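Local coordinates for cell division control protein Cdc48 (Mycobacterium smegmatis, PDB 5E7P) that probably binds and hydrolyses ATP as a member of the AAA ATPase family, and holds ADP in this structure, at residues S163-A166 against S167-G170; V453-H456 against A457-E460; P654-A657 against A658-I662; D675-L678 against D679-A682. All coordinates share one frame; numbering follows the deposited sequence.

All four contacts are local turns at helix ends rather than long-range packing. Contact 1 closes the C-terminal end of helix 160-169, while contacts 2, 3 and 4 start helices 456-462, 656-666 and 678-684. Contacts 1 and 4 lie at the surface; contacts 2 and 3 are partly buried. The centres of contacts 1 and 2 are about 15 Å apart without touching, whereas contacts 3 and 4 touch directly where their successive helices pack. Chemistry follows position: hydroxyl and glycine finish the helix of contact 1, aspartates collect amide N-H groups at the three helix starts, and contact 3 adds two arginines and an apolar patch beside a bound ADP.

Contact 1. Residues S163-A166 against S167-G170; sequences SALA and SSVG
Ser168 turns its hydroxyl back onto Leu165 O, three residues earlier in helix 160-169, donating a hydrogen bond from OG to that oxygen at 2.6 Å. The chi1 of 64°, which sets OG between the backbone N and the carbonyl carbon, folds it against the helix wall. OG approaches from the flank of the carbonyl, at a C=O...OG angle of 113°. Leu165 O also receives a weak bond from Val169 N at 3.0 Å, so hydroxyl and amide share one acceptor in the last turn. Two residues earlier, Ser163 O takes a regular helical bond from Ser167 N at 3.1 Å and a weak one from Ser167 OG. Serine suits these positions because its short arm can reach the backbone of its own helix. On the apolar flank, Leu165 CD1 lies 3.8 Å from Val169 CG2, the two side chains running side by side. Leu165 continues onto Val408 and Pro452, and Val169 onto helix 427-448, so this flank packs against neighbouring parts of the fold. Gly170 ends the helix as the C-prime residue of a Schellman motif, in which Ile171 N returns to Ala166 O and Gly170 N bonds weakly to Ser167 O. Its positive phi would jam a side chain against the preceding carbonyl, which favours glycine. Chemically, then, hydroxyls supplement the amide donors in the last turn, and a residue without a side chain lets the backbone leave the helix with positive phi.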
loop_
_atom_site.group_PDB
_atom_site.type_symbol
_atom_site.label_atom_id
_atom_site.label_comp_id
_atom_site.label_asym_id
_atom_site.label_seq_id
_atom_site.Cartn_x
_atom_site.Cartn_y
_atom_site.Cartn_z
ATOM N N SER A 163 -2.934 -30.026 12.663
ATOM C CA SER A 163 -1.827 -29.318 13.293
ATOM C C SER A 163 -0.628 -29.258 12.352
ATOM O O SER A 163 0.075 -28.249 12.288
ATOM C CB SER A 163 -1.438 -29.987 14.614
ATOM O OG SER A 163 -1.049 -31.335 14.411
ATOM N N ALA A 164 -0.403 -30.344 11.620
ATOM C CA ALA A 164 0.658 -30.386 10.623
ATOM C C ALA A 164 0.346 -29.409 9.495
ATOM O O ALA A 164 1.246 -28.798 8.921
ATOM C CB ALA A 164 0.823 -31.798 10.078
ATOM N N LEU A 165 -0.940 -29.269 9.188
ATOM C CA LEU A 165 -1.389 -28.333 8.164
ATOM C C LEU A 165 -1.137 -26.900 8.605
ATOM O O LEU A 165 -0.574 -26.106 7.855
ATOM C CB LEU A 165 -2.875 -28.535 7.857
ATOM C CG LEU A 165 -3.523 -27.517 6.914
ATOM C CD1 LEU A 165 -2.813 -27.490 5.569
ATOM C CD2 LEU A 165 -5.004 -27.815 6.732
ATOM N N ALA A 166 -1.554 -26.579 9.828
ATOM C CA ALA A 166 -1.388 -25.235 10.376
ATOM C C ALA A 166 0.074 -24.797 10.373
ATOM O O ALA A 166 0.388 -23.653 10.044
ATOM C CB ALA A 166 -1.963 -25.158 11.783
ATOM N N SER A 167 0.965 -25.717 10.729
ATOM C CA SER A 167 2.391 -25.417 10.781
ATOM C C SER A 167 3.006 -25.308 9.386
ATOM O O SER A 167 3.935 -24.530 9.171
ATOM C CB SER A 167 3.132 -26.469 11.610
ATOM O OG SER A 167 2.706 -26.441 12.962
ATOM N N SER A 168 2.485 -26.088 8.445
ATOM C CA SER A 168 2.986 -26.069 7.073
ATOM C C SER A 168 2.564 -24.793 6.354
ATOM O O SER A 168 3.166 -24.400 5.355
ATOM C CB SER A 168 2.494 -27.294 6.299
ATOM O OG SER A 168 1.084 -27.283 6.164
ATOM N N VAL A 169 1.521 -24.151 6.871
ATOM C CA VAL A 169 1.018 -22.910 6.301
ATOM C C VAL A 169 1.559 -21.722 7.103
ATOM O O VAL A 169 1.450 -20.566 6.691
ATOM C CB VAL A 169 -0.527 -22.918 6.241
ATOM C CG1 VAL A 169 -1.052 -21.683 5.555
ATOM C CG2 VAL A 169 -1.005 -24.143 5.489
ATOM N N GLY A 170 2.169 -22.017 8.246
ATOM C CA GLY A 170 2.858 -20.996 9.015
ATOM C C GLY A 170 2.093 -20.479 10.217
ATOM O O GLY A 170 2.422 -19.426 10.766
#

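Contact 2. Residues V453-H456 against A457-E460; sequences VLRH and ADLE
Asp458 reaches back to Arg455, the N-cap residue of helix 456-462, and each part of its side chain meets that residue. CB lies 3.5 Å from Arg455 O. CG then turns beside its own backbone N (chi1 -55°), coming 3.8 Å from Arg455 CG, and OD1 stays 3.9 Å from the same methylene. At the tip, OD2 accepts a nearly straight bond from Arg455 N at 2.9 Å, although the position of OD2 is less certain because another atom of the model crowds it. This resembles one half of a capping box, the N-cap side chain here being an arginine that cannot return the bond. Asp458 N gives a bond back to Arg455 O. The charged partner of the carboxylate is Arg444, which forms a salt bridge with OD2. The next carbonyl, His456 O, accepts from Glu460 N at 3.0 Å. Glu460 CB lies over one face of the His456 ring, and the carboxylate plane is turned 71° from the ring; His456 ND1 gives its bond to Leu413 O. Leu454, just before the N-cap, meets Leu459, the fourth helical residue, CD2 to CD2 at 4.1 Å, as in a hydrophobic staple, the two side chains crossing at about a right angle. Leu454 rests on Ala441 of helix 427-448, while His456 and Leu459 pack on helix 415-420, so the start of helix 456-462 is seated against both.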
loop_
_atom_site.group_PDB
_atom_site.type_symbol
_atom_site.label_atom_id
_atom_site.label_comp_id
_atom_site.label_asym_id
_atom_site.label_seq_id
_atom_site.Cartn_x
_atom_site.Cartn_y
_atom_site.Cartn_z
ATOM N N VAL A 453 -7.959 -31.143 3.465
ATOM C CA VAL A 453 -7.316 -31.011 2.163
ATOM C C VAL A 453 -7.844 -29.791 1.405
ATOM O O VAL A 453 -9.035 -29.692 1.108
ATOM C CB VAL A 453 -7.468 -32.300 1.320
ATOM C CG1 VAL A 453 -8.910 -32.801 1.341
ATOM C CG2 VAL A 453 -6.982 -32.068 -0.101
ATOM N N LEU A 454 -6.944 -28.858 1.106
ATOM C CA LEU A 454 -7.315 -27.591 0.480
ATOM C C LEU A 454 -7.920 -27.750 -0.912
ATOM O O LEU A 454 -7.375 -28.447 -1.765
ATOM C CB LEU A 454 -6.108 -26.653 0.407
ATOM C CG LEU A 454 -6.065 -25.503 1.414
ATOM C CD1 LEU A 454 -5.807 -26.030 2.816
ATOM C CD2 LEU A 454 -5.015 -24.476 1.015
ATOM N N ARG A 455 -9.050 -27.089 -1.132
ATOM C CA ARG A 455 -9.678 -27.061 -2.445
ATOM C C ARG A 455 -9.855 -25.619 -2.907
ATOM O O ARG A 455 -9.577 -24.685 -2.156
ATOM C CB ARG A 455 -11.020 -27.793 -2.416
ATOM C CG ARG A 455 -11.968 -27.304 -1.339
ATOM C CD ARG A 455 -13.182 -28.211 -1.221
ATOM N NE ARG A 455 -12.802 -29.594 -0.938
ATOM C CZ ARG A 455 -13.667 -30.562 -0.654
ATOM N NH1 ARG A 455 -14.967 -30.300 -0.609
ATOM N NH2 ARG A 455 -13.230 -31.790 -0.410
ATOM N N HIS A 456 -10.311 -25.443 -4.144
ATOM C CA HIS A 456 -10.483 -24.113 -4.720
ATOM C C HIS A 456 -11.502 -23.283 -3.950
ATOM O O HIS A 456 -11.371 -22.062 -3.849
ATOM C CB HIS A 456 -10.906 -24.213 -6.185
ATOM C CG HIS A 456 -11.219 -22.892 -6.810
ATOM N ND1 HIS A 456 -10.243 -21.989 -7.171
ATOM C CD2 HIS A 456 -12.402 -22.314 -7.128
ATOM C CE1 HIS A 456 -10.809 -20.915 -7.692
ATOM N NE2 HIS A 456 -12.119 -21.086 -7.677
ATOM N N ALA A 457 -12.516 -23.954 -3.411
ATOM C CA ALA A 457 -13.565 -23.288 -2.650
ATOM C C ALA A 457 -13.002 -22.525 -1.454
ATOM O O ALA A 457 -13.473 -21.436 -1.124
ATOM C CB ALA A 457 -14.604 -24.301 -2.191
ATOM N N ASP A 458 -11.987 -23.098 -0.816
ATOM C CA ASP A 458 -11.380 -22.503 0.371
ATOM C C ASP A 458 -10.651 -21.204 0.053
ATOM O O ASP A 458 -10.789 -20.214 0.772
ATOM C CB ASP A 458 -10.410 -23.490 1.019
ATOM C CG ASP A 458 -11.059 -24.820 1.327
ATOM O OD1 ASP A 458 -12.253 -24.829 1.696
ATOM O OD2 ASP A 458 -10.378 -25.858 1.196
ATOM N N LEU A 459 -9.869 -21.216 -1.022
ATOM C CA LEU A 459 -9.115 -20.037 -1.427
ATOM C C LEU A 459 -10.052 -18.930 -1.891
ATOM O O LEU A 459 -9.868 -17.765 -1.541
ATOM C CB LEU A 459 -8.114 -20.383 -2.529
ATOM C CG LEU A 459 -7.061 -21.432 -2.168
ATOM C CD1 LEU A 459 -6.017 -21.539 -3.262
ATOM C CD2 LEU A 459 -6.407 -21.114 -0.833
ATOM N N GLU A 460 -11.058 -19.301 -2.675
ATOM C CA GLU A 460 -12.042 -18.338 -3.152
ATOM C C GLU A 460 -12.868 -17.785 -1.996
ATOM O O GLU A 460 -13.222 -16.605 -1.982
ATOM C CB GLU A 460 -12.953 -18.969 -4.205
ATOM C CG GLU A 460 -14.013 -18.027 -4.748
ATOM C CD GLU A 460 -14.648 -18.540 -6.026
ATOM O OE1 GLU A 460 -15.661 -19.268 -5.939
ATOM O OE2 GLU A 460 -14.127 -18.215 -7.115
#

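Contact 3. Residues P654-A657 against A658-I662; sequences PDAA and ARRDI
Arg659 folds its guanidinium over the peptide joining Asp655 to Ala656, and Asp655 C lies 3.4 Å from the guanidinium plane of Arg659, toward its rim. A bend at chi3 (-61°) brings the end of the chain back over the first turn of helix 656-666. From there NH1 makes a weak bond to Pro654 O, while NE is held by Ala682 O of the next helix, so two bonds, one of them weak, limit the rotation of the flat group. Asp655 is the N-cap: its OD1 accepts from Ala658 N at 3.0 Å, met nearly along the C-O axis, with an N-H...O angle of 166°. The carboxylate thereby takes an N-H of the first turn, which has no helical carbonyl before it to bond. Arg659 N bonds to Asp655 O at 2.7 Å. Arg660 runs out extended from CG to NE, and Ala656 O accepts both its N and its NH1, each at 3.2 Å, from opposite faces of the carbonyl plane. NH1 keeps this oxygen in the guanidinium plane, and NH2 forms a salt bridge with Asp683. Pro654, one residue before the N-cap, has no N-H to satisfy and a compact ring for packing; it sets CB 3.6 Å from both Ala658 CB and Ile662 CD1. Ile662 crosses it at about a right angle and approaches the bound ADP, while Pro654 touches Cys530 of the nucleotide site. The chemistry thus divides in two: guanidinium groups supply donors to carbonyls and to the adjoining helix, and an apolar patch adjoins the nucleotide.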
loop_
_atom_site.group_PDB
_atom_site.type_symbol
_atom_site.label_atom_id
_atom_site.label_comp_id
_atom_site.label_asym_id
_atom_site.label_seq_id
_atom_site.Cartn_x
_atom_site.Cartn_y
_atom_site.Cartn_z
ATOM N N PRO A 654 -15.931 14.218 -18.889
ATOM C CA PRO A 654 -16.787 13.128 -19.365
ATOM C C PRO A 654 -18.043 13.617 -20.089
ATOM O O PRO A 654 -18.857 14.329 -19.502
ATOM C CB PRO A 654 -17.167 12.398 -18.073
ATOM C CG PRO A 654 -17.073 13.434 -17.020
ATOM C CD PRO A 654 -15.925 14.314 -17.419
ATOM N N ASP A 655 -18.196 13.238 -21.355
ATOM C CA ASP A 655 -19.400 13.587 -22.101
ATOM C C ASP A 655 -20.544 12.639 -21.761
ATOM O O ASP A 655 -20.448 11.867 -20.807
ATOM C CB ASP A 655 -19.142 13.628 -23.614
ATOM C CG ASP A 655 -18.708 12.285 -24.188
ATOM O OD1 ASP A 655 -18.661 11.275 -23.451
ATOM O OD2 ASP A 655 -18.421 12.244 -25.403
ATOM N N ALA A 656 -21.612 12.691 -22.551
ATOM C CA ALA A 656 -22.806 11.889 -22.288
ATOM C C ALA A 656 -22.505 10.392 -22.239
ATOM O O ALA A 656 -23.005 9.679 -21.364
ATOM C CB ALA A 656 -23.881 12.186 -23.320
ATOM N N ALA A 657 -21.687 9.923 -23.177
ATOM C CA ALA A 657 -21.273 8.523 -23.211
ATOM C C ALA A 657 -20.455 8.178 -21.975
ATOM O O ALA A 657 -20.701 7.177 -21.301
ATOM C CB ALA A 657 -20.466 8.245 -24.465
ATOM N N ALA A 658 -19.479 9.027 -21.687
ATOM C CA ALA A 658 -18.582 8.824 -20.561
ATOM C C ALA A 658 -19.322 8.845 -19.221
ATOM O O ALA A 658 -19.024 8.055 -18.325
ATOM C CB ALA A 658 -17.493 9.872 -20.585
ATOM N N ARG A 659 -20.289 9.748 -19.090
ATOM C CA ARG A 659 -21.051 9.874 -17.850
ATOM C C ARG A 659 -21.932 8.651 -17.586
ATOM O O ARG A 659 -22.196 8.305 -16.435
ATOM C CB ARG A 659 -21.886 11.161 -17.840
ATOM C CG ARG A 659 -21.054 12.437 -17.794
ATOM C CD ARG A 659 -21.904 13.665 -17.488
ATOM N NE ARG A 659 -22.935 13.904 -18.495
ATOM C CZ ARG A 659 -22.768 14.656 -19.579
ATOM N NH1 ARG A 659 -21.606 15.251 -19.813
ATOM N NH2 ARG A 659 -23.767 14.816 -20.433
ATOM N N ARG A 660 -22.385 8.000 -18.654
ATOM C CA ARG A 660 -23.146 6.763 -18.520
ATOM C C ARG A 660 -22.293 5.682 -17.866
ATOM O O ARG A 660 -22.732 5.015 -16.930
ATOM C CB ARG A 660 -23.645 6.281 -19.881
ATOM C CG ARG A 660 -24.880 6.996 -20.395
ATOM C CD ARG A 660 -25.050 6.775 -21.888
ATOM N NE ARG A 660 -26.385 7.130 -22.357
ATOM C CZ ARG A 660 -26.776 8.366 -22.645
ATOM N NH1 ARG A 660 -25.939 9.385 -22.503
ATOM N NH2 ARG A 660 -28.011 8.587 -23.072
ATOM N N ASP A 661 -21.068 5.521 -18.363
ATOM C CA ASP A 661 -20.134 4.532 -17.828
ATOM C C ASP A 661 -19.813 4.797 -16.363
ATOM O O ASP A 661 -19.871 3.895 -15.527
ATOM C CB ASP A 661 -18.837 4.526 -18.638
ATOM C CG ASP A 661 -19.069 4.267 -20.114
ATOM O OD1 ASP A 661 -20.142 3.729 -20.468
ATOM O OD2 ASP A 661 -18.176 4.598 -20.923
ATOM N N ILE A 662 -19.474 6.047 -16.063
ATOM C CA ILE A 662 -19.132 6.455 -14.706
ATOM C C ILE A 662 -20.280 6.209 -13.726
ATOM O O ILE A 662 -20.075 5.653 -12.647
ATOM C CB ILE A 662 -18.716 7.938 -14.664
ATOM C CG1 ILE A 662 -17.462 8.156 -15.514
ATOM C CG2 ILE A 662 -18.459 8.377 -13.238
ATOM C CD1 ILE A 662 -17.123 9.609 -15.750
#

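Contact 4. Residues D675-L678 against D679-A682; sequences DVDL and DSLA
The N-cap of helix 678-684, in the AAA+ lid, is Asp677, which bonds across the first turn to Asp679 and Ser680. A chi1 of 179° carries its carboxylate toward the amides of that turn. OD1 accepts Asp679 N at 3.3 Å, closing an Asx turn, and this N-H comes from above the carboxylate plane, 70° out of it. OD2 takes a weak bond from Ser680 N. Ser680 OG stands 2.8 Å from Asp677 OD2 and 3.1 Å from Asp677 O, and its one proton could serve either. Asp677 O is met by Leu681 N at 3.0 Å, the first full helical bond. Leu678 O then accepts Ala682 N. On the apolar side Leu678 CD2 and Leu681 CD2 are 4.1 Å apart, and Leu681 goes on to Leu663 and Val719, joining helices 656-666 and 716-725. Asp679 OD2 comes 4.0 Å from Asp677 OD1, but the two carboxylate planes are turned 80° apart and Asp679 forms a salt bridge with Arg664. Two acidic groups can probably be tolerated together here because amide donors and the positive end of the helix dipole offset one, and an arginine the other.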
loop_
_atom_site.group_PDB
_atom_site.type_symbol
_atom_site.label_atom_id
_atom_site.label_comp_id
_atom_site.label_asym_id
_atom_site.label_seq_id
_atom_site.Cartn_x
_atom_site.Cartn_y
_atom_site.Cartn_z
ATOM N N ASP A 675 -38.479 4.585 -11.814
ATOM C CA ASP A 675 -38.521 5.915 -12.417
ATOM C C ASP A 675 -37.138 6.569 -12.481
ATOM O O ASP A 675 -37.020 7.774 -12.719
ATOM C CB ASP A 675 -39.510 6.817 -11.673
ATOM C CG ASP A 675 -39.166 6.977 -10.203
ATOM O OD1 ASP A 675 -38.400 6.146 -9.676
ATOM O OD2 ASP A 675 -39.669 7.933 -9.572
ATOM N N VAL A 676 -36.097 5.769 -12.267
ATOM C CA VAL A 676 -34.726 6.251 -12.366
ATOM C C VAL A 676 -34.036 5.665 -13.594
ATOM O O VAL A 676 -33.894 4.448 -13.721
ATOM C CB VAL A 676 -33.905 5.906 -11.106
ATOM C CG1 VAL A 676 -32.478 6.416 -11.243
ATOM C CG2 VAL A 676 -34.562 6.494 -9.874
ATOM N N ASP A 677 -33.617 6.542 -14.498
ATOM C CA ASP A 677 -32.941 6.127 -15.721
ATOM C C ASP A 677 -31.557 6.771 -15.803
ATOM O O ASP A 677 -31.429 7.959 -16.108
ATOM C CB ASP A 677 -33.785 6.505 -16.937
ATOM C CG ASP A 677 -33.124 6.134 -18.250
ATOM O OD1 ASP A 677 -32.253 5.236 -18.252
ATOM O OD2 ASP A 677 -33.485 6.735 -19.286
ATOM N N LEU A 678 -30.526 5.978 -15.528
ATOM C CA LEU A 678 -29.157 6.480 -15.491
ATOM C C LEU A 678 -28.701 7.060 -16.826
ATOM O O LEU A 678 -27.837 7.935 -16.869
ATOM C CB LEU A 678 -28.191 5.382 -15.040
ATOM C CG LEU A 678 -28.277 4.968 -13.569
ATOM C CD1 LEU A 678 -27.117 4.047 -13.199
ATOM C CD2 LEU A 678 -28.311 6.194 -12.660
ATOM N N ASP A 679 -29.291 6.578 -17.914
ATOM C CA ASP A 679 -28.908 7.035 -19.245
ATOM C C ASP A 679 -29.397 8.448 -19.532
ATOM O O ASP A 679 -28.613 9.315 -19.920
ATOM C CB ASP A 679 -29.404 6.061 -20.313
ATOM C CG ASP A 679 -28.723 4.710 -20.225
ATOM O OD1 ASP A 679 -27.552 4.666 -19.788
ATOM O OD2 ASP A 679 -29.356 3.698 -20.591
ATOM N N SER A 680 -30.692 8.684 -19.343
ATOM C CA SER A 680 -31.245 10.020 -19.528
ATOM C C SER A 680 -30.650 10.993 -18.509
ATOM O O SER A 680 -30.440 12.169 -18.809
ATOM C CB SER A 680 -32.771 9.994 -19.430
ATOM O OG SER A 680 -33.190 9.359 -18.237
ATOM N N LEU A 681 -30.372 10.492 -17.309
ATOM C CA LEU A 681 -29.714 11.291 -16.282
ATOM C C LEU A 681 -28.344 11.767 -16.755
ATOM O O LEU A 681 -27.945 12.900 -16.494
ATOM C CB LEU A 681 -29.570 10.490 -14.985
ATOM C CG LEU A 681 -28.832 11.190 -13.841
ATOM C CD1 LEU A 681 -29.555 12.465 -13.441
ATOM C CD2 LEU A 681 -28.671 10.267 -12.645
ATOM N N ALA A 682 -27.629 10.896 -17.455
ATOM C CA ALA A 682 -26.309 11.237 -17.970
ATOM C C ALA A 682 -26.383 12.392 -18.966
ATOM O O ALA A 682 -25.532 13.284 -18.959
ATOM C CB ALA A 682 -25.656 10.022 -18.607
#